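Local coordinates for protein phiAB6 tailspike (Unidentified phage, PDB 5JS4) that probably recognises and fragments the exopolysaccharide of Acinetobacter baumannii as the trimeric beta-helical tailspike of a bacteriophage, at residues 630-633 with 637-640; 657-662 with 696-701. One frame throughout, in Å; residues are numbered along the deposited sequence.

Interaction 1 (630-633 with 637-640)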
loop_
_atom_site.group_PDB
_atom_site.type_symbol
_atom_site.label_atom_id
_atom_site.label_comp_id
_atom_site.label_asym_id
_atom_site.label_seq_id
_atom_site.Cartn_x
_atom_site.Cartn_y
_atom_site.Cartn_z
ATOM N N VAL A 630 -9.427 3.559 -62.006
ATOM C CA VAL A 630 -9.984 4.374 -63.077
ATOM C C VAL A 630 -9.954 3.612 -64.390
ATOM O O VAL A 630 -9.083 2.766 -64.617
ATOM C CB VAL A 630 -9.233 5.713 -63.246
ATOM C CG1 VAL A 630 -9.336 6.544 -61.978
ATOM C CG2 VAL A 630 -7.778 5.486 -63.624
ATOM N N LYS A 631 -10.909 3.922 -65.256
ATOM C CA LYS A 631 -10.934 3.367 -66.594
ATOM C C LYS A 631 -9.947 4.126 -67.473
ATOM O O LYS A 631 -10.008 5.354 -67.574
ATOM C CB LYS A 631 -12.339 3.454 -67.184
ATOM C CG LYS A 631 -12.457 2.867 -68.579
ATOM C CD LYS A 631 -13.869 2.996 -69.111
ATOM C CE LYS A 631 -13.953 2.596 -70.570
ATOM N NZ LYS A 631 -15.330 2.778 -71.103
ATOM N N GLU A 632 -9.034 3.387 -68.094
ATOM C CA GLU A 632 -8.075 3.954 -69.042
ATOM C C GLU A 632 -8.633 3.932 -70.466
ATOM O O GLU A 632 -8.543 4.918 -71.202
ATOM C CB GLU A 632 -6.765 3.167 -68.981
ATOM C CG GLU A 632 -5.714 3.600 -69.991
ATOM C CD GLU A 632 -4.368 2.962 -69.723
ATOM O OE1 GLU A 632 -3.689 3.389 -68.773
ATOM O OE2 GLU A 632 -3.988 2.038 -70.463
ATOM N N SER A 633 -9.188 2.789 -70.851
ATOM C CA SER A 633 -9.788 2.596 -72.165
ATOM C C SER A 633 -10.692 1.368 -72.073
ATOM O O SER A 633 -10.801 0.772 -71.008
ATOM C CB SER A 633 -8.705 2.403 -73.231
ATOM O OG SER A 633 -7.949 1.226 -72.999
ATOM N N TYR A 637 -8.229 -0.981 -66.985
ATOM C CA TYR A 637 -8.404 -0.214 -65.758
ATOM C C TYR A 637 -7.075 -0.075 -65.046
ATOM O O TYR A 637 -6.289 -1.013 -65.034
ATOM C CB TYR A 637 -9.437 -0.915 -64.861
ATOM C CG TYR A 637 -10.787 -0.908 -65.525
ATOM C CD1 TYR A 637 -11.088 -1.812 -66.539
ATOM C CD2 TYR A 637 -11.732 0.054 -65.202
ATOM C CE1 TYR A 637 -12.304 -1.777 -67.194
ATOM C CE2 TYR A 637 -12.950 0.096 -65.849
ATOM C CZ TYR A 637 -13.230 -0.815 -66.848
ATOM O OH TYR A 637 -14.436 -0.776 -67.498
ATOM N N ARG A 638 -6.822 1.096 -64.472
ATOM C CA ARG A 638 -5.624 1.312 -63.671
ATOM C C ARG A 638 -5.989 1.348 -62.200
ATOM O O ARG A 638 -6.832 2.143 -61.791
ATOM C CB ARG A 638 -4.942 2.636 -64.029
ATOM C CG ARG A 638 -4.407 2.724 -65.445
ATOM C CD ARG A 638 -3.427 3.882 -65.584
ATOM N NE ARG A 638 -4.046 5.163 -65.261
ATOM C CZ ARG A 638 -4.668 5.963 -66.130
ATOM N NH1 ARG A 638 -4.778 5.634 -67.414
ATOM N NH2 ARG A 638 -5.189 7.110 -65.705
ATOM N N VAL A 639 -5.356 0.474 -61.422
ATOM C CA VAL A 639 -5.338 0.579 -59.969
ATOM C C VAL A 639 -4.109 1.432 -59.679
ATOM O O VAL A 639 -2.977 0.935 -59.668
ATOM C CB VAL A 639 -5.251 -0.805 -59.290
ATOM C CG1 VAL A 639 -5.299 -0.664 -57.778
ATOM C CG2 VAL A 639 -6.368 -1.715 -59.784
ATOM N N GLU A 640 -4.341 2.728 -59.484
ATOM C CA GLU A 640 -3.277 3.729 -59.556
ATOM C C GLU A 640 -3.185 4.594 -58.313
ATOM O O GLU A 640 -4.158 4.766 -57.578
ATOM C CB GLU A 640 -3.488 4.634 -60.772
ATOM C CG GLU A 640 -4.792 5.416 -60.744
ATOM C CD GLU A 640 -4.875 6.481 -61.818
ATOM O OE1 GLU A 640 -4.240 6.323 -62.881
ATOM O OE2 GLU A 640 -5.592 7.476 -61.596
#

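Interaction 2 (657-662 with 696-701)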
loop_
_atom_site.group_PDB
_atom_site.type_symbol
_atom_site.label_atom_id
_atom_site.label_comp_id
_atom_site.label_asym_id
_atom_site.label_seq_id
_atom_site.Cartn_x
_atom_site.Cartn_y
_atom_site.Cartn_z
ATOM N N GLY A 657 -11.401 -9.550 -58.211
ATOM C CA GLY A 657 -12.702 -10.067 -57.838
ATOM C C GLY A 657 -13.643 -10.239 -59.011
ATOM O O GLY A 657 -13.231 -10.358 -60.162
ATOM N N SER A 658 -14.928 -10.226 -58.691
ATOM C CA SER A 658 -15.983 -10.674 -59.582
ATOM C C SER A 658 -16.613 -9.506 -60.335
ATOM O O SER A 658 -16.922 -8.500 -59.719
ATOM C CB SER A 658 -17.052 -11.318 -58.710
ATOM O OG SER A 658 -16.457 -12.253 -57.836
ATOM N N PRO A 659 -16.809 -9.636 -61.662
ATOM C CA PRO A 659 -17.386 -8.504 -62.388
ATOM C C PRO A 659 -18.916 -8.498 -62.408
ATOM O O PRO A 659 -19.547 -9.540 -62.603
ATOM C CB PRO A 659 -16.856 -8.705 -63.805
ATOM C CG PRO A 659 -16.774 -10.186 -63.942
ATOM C CD PRO A 659 -16.380 -10.702 -62.588
ATOM N N LEU A 660 -19.479 -7.314 -62.205
ATOM C CA LEU A 660 -20.885 -7.036 -62.472
ATOM C C LEU A 660 -20.923 -6.375 -63.842
ATOM O O LEU A 660 -20.418 -5.258 -64.001
ATOM C CB LEU A 660 -21.445 -6.094 -61.410
ATOM C CG LEU A 660 -21.644 -6.703 -60.023
ATOM C CD1 LEU A 660 -21.603 -5.656 -58.926
ATOM C CD2 LEU A 660 -22.952 -7.473 -59.961
ATOM N N MET A 661 -21.488 -7.068 -64.825
ATOM C CA MET A 661 -21.489 -6.607 -66.213
ATOM C C MET A 661 -22.788 -5.901 -66.571
ATOM O O MET A 661 -23.854 -6.265 -66.074
ATOM C CB MET A 661 -21.291 -7.792 -67.156
ATOM C CG MET A 661 -20.018 -8.588 -66.896
ATOM S SD MET A 661 -18.493 -7.638 -67.051
ATOM C CE MET A 661 -18.499 -7.253 -68.794
ATOM N N GLY A 662 -22.688 -4.876 -67.417
ATOM C CA GLY A 662 -23.861 -4.273 -68.067
ATOM C C GLY A 662 -24.644 -3.251 -67.261
ATOM O O GLY A 662 -25.207 -2.312 -67.829
ATOM N N VAL A 696 -5.780 -3.768 -64.736
ATOM C CA VAL A 696 -6.646 -4.926 -64.903
ATOM C C VAL A 696 -7.268 -4.840 -66.289
ATOM O O VAL A 696 -7.822 -3.800 -66.656
ATOM C CB VAL A 696 -7.764 -4.955 -63.846
ATOM C CG1 VAL A 696 -8.625 -6.203 -64.010
ATOM C CG2 VAL A 696 -7.176 -4.889 -62.448
ATOM N N PHE A 697 -7.158 -5.926 -67.046
ATOM C CA PHE A 697 -7.716 -6.046 -68.390
ATOM C C PHE A 697 -8.856 -7.047 -68.325
ATOM O O PHE A 697 -8.673 -8.146 -67.808
ATOM C CB PHE A 697 -6.668 -6.578 -69.374
ATOM C CG PHE A 697 -5.501 -5.651 -69.610
ATOM C CD1 PHE A 697 -4.541 -5.449 -68.625
ATOM C CD2 PHE A 697 -5.348 -5.008 -70.832
ATOM C CE1 PHE A 697 -3.462 -4.605 -68.851
ATOM C CE2 PHE A 697 -4.268 -4.171 -71.063
ATOM C CZ PHE A 697 -3.331 -3.968 -70.069
ATOM N N TRP A 698 -10.020 -6.671 -68.851
ATOM C CA TRP A 698 -11.199 -7.535 -68.860
ATOM C C TRP A 698 -11.612 -7.887 -70.280
ATOM O O TRP A 698 -11.720 -7.004 -71.132
ATOM C CB TRP A 698 -12.376 -6.831 -68.198
ATOM C CG TRP A 698 -12.292 -6.682 -66.717
ATOM C CD1 TRP A 698 -12.005 -5.546 -66.018
ATOM C CD2 TRP A 698 -12.535 -7.700 -65.743
ATOM N NE1 TRP A 698 -12.052 -5.792 -64.669
ATOM C CE2 TRP A 698 -12.369 -7.112 -64.473
ATOM C CE3 TRP A 698 -12.878 -9.056 -65.820
ATOM C CZ2 TRP A 698 -12.539 -7.829 -63.289
ATOM C CZ3 TRP A 698 -13.041 -9.768 -64.643
ATOM C CH2 TRP A 698 -12.872 -9.158 -63.397
ATOM N N ARG A 699 -11.886 -9.166 -70.523
ATOM C CA ARG A 699 -12.296 -9.632 -71.845
ATOM C C ARG A 699 -13.481 -10.594 -71.777
ATOM O O ARG A 699 -13.646 -11.324 -70.796
ATOM C CB ARG A 699 -11.121 -10.297 -72.565
ATOM C CG ARG A 699 -9.967 -9.344 -72.839
ATOM C CD ARG A 699 -8.800 -10.031 -73.523
ATOM N NE ARG A 699 -7.662 -9.120 -73.672
ATOM C CZ ARG A 699 -6.769 -8.853 -72.720
ATOM N NH1 ARG A 699 -6.844 -9.423 -71.522
ATOM N NH2 ARG A 699 -5.775 -8.003 -72.973
ATOM N N ASP A 700 -14.295 -10.588 -72.831
ATOM C CA ASP A 700 -15.431 -11.514 -72.942
ATOM C C ASP A 700 -14.979 -12.879 -73.475
ATOM O O ASP A 700 -13.787 -13.099 -73.697
ATOM C CB ASP A 700 -16.559 -10.910 -73.802
ATOM C CG ASP A 700 -16.144 -10.638 -75.245
ATOM O OD1 ASP A 700 -15.208 -11.282 -75.754
ATOM O OD2 ASP A 700 -16.780 -9.768 -75.879
ATOM N N SER A 701 -15.931 -13.790 -73.679
ATOM C CA SER A 701 -15.620 -15.156 -74.113
ATOM C C SER A 701 -15.008 -15.238 -75.517
ATOM O O SER A 701 -14.389 -16.246 -75.863
ATOM C CB SER A 701 -16.873 -16.034 -74.041
ATOM O OG SER A 701 -17.910 -15.508 -74.847
#

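Interaction 1 (630-633 with 637-640)
Arg638 reaches across the hairpin to Glu632, its NH1 donating to OE1 at 2.8 Å in a nearly straight salt bridge. OE1 lies in the guanidinium plane and offers its anti lone pair, while the carboxylate as a whole is turned 37° from that plane. The same arginine gives its NE to Glu640 OE1 at 2.7 Å, and NH2 adds a weak bond to that oxygen, so two carboxylates grip the edge of one guanidinium and should fix its rotation. A bend at chi3 (-60°) turns the arginine back over Val630 to meet both acids. Lys695 pairs with the other oxygen of Glu632, extending the alternation of charge.

Beneath this network the backbones of Val630 and Arg638 form an antiparallel hydrogen-bonded pair: Arg638 N to Val630 O is 2.8 Å and Val630 N to Arg638 O is 3.0 Å. Val630 puts CG2 under one face of the guanidinium, 3.7 Å from NH2, and the same methyl lies 3.6 Å from Glu640 CD. A branched, apolar valine suits this place because it supports the flat group without competing for its hydrogens.

On the other face of the hairpin Lys631 and Tyr637 make the non-hydrogen-bonded pair. Lys631 CG stands anti to the backbone N (chi1 -179°), and the extended chain crosses the tyrosine ring at a slant, CB 3.7 Å from CE2; its amine goes on to a salt bridge with Asp707.

The two segments belong to the hairpin of strands 627-633 and 636-641, where Glu632 and Ser633 form a classic beta bulge against the partner strand. Tyr637 meets Tyr614 and Phe711 edge-to-face, and strand 636-641 continues the antiparallel sheet by pairing with strand 690-699.

Interaction 2 (657-662 with 696-701)
Pro659 covers one face of the Trp698 indole in a CH-pi contact that joins two antiparallel sheets of the C-terminal beta-rich region, through strands 654-661 and 690-699. From Trp698 CB the side chain leaves its strand toward 657-662, with CG anti to the carbonyl carbon (chi1 -72°), and carries the indole across to the proline. Val696 CG1, from the same strand, backs the opposite face near NE1, 3.4 Å above the plane. Farther out, CZ3 meets Pro659 CG at 3.8 Å, and Pro659 CB sits over the six-membered ring, 4.2 Å from its centroid and 20° off the normal. Proline suits this site: its compact ring lays several C-H groups on the aromatic face. Tryptophan in turn is long enough to span the two sheets.

Phe711 packs edge-to-face against the indole, and His673 of the same chain meets it with its ring plane steeply inclined. Pro659 also packs on His673 of a second subunit, and backbone hydrogen bonds from Ser658 and Pro659 to that subunit put the contact at the trimer interface. At the far rim of the indole, CH2 comes within 3.5 Å of Gly657 O, which lies at the ring edge, in its plane.

How the interactions relate
Interaction 1 precedes interaction 2 along the chain, and their centres lie 13 Å apart in the C-terminal region, far from the centre of this elongated chain. Strands 636-641 and 690-699 are neighbours in one antiparallel sheet: Tyr637 O probably accepts a hydrogen bond from Val696 N at 2.8 Å, and Tyr637 CD1 packs on Trp698 CD1, 3.9 Å away, with Phe711 common to both contacts. Interaction 1 thus builds a hairpin within this sheet, whereas interaction 2 joins the sheet to strand 654-661 of another. Together they lead from a surface hairpin through an aromatic core to residues that touch neighbouring subunits of the trimer.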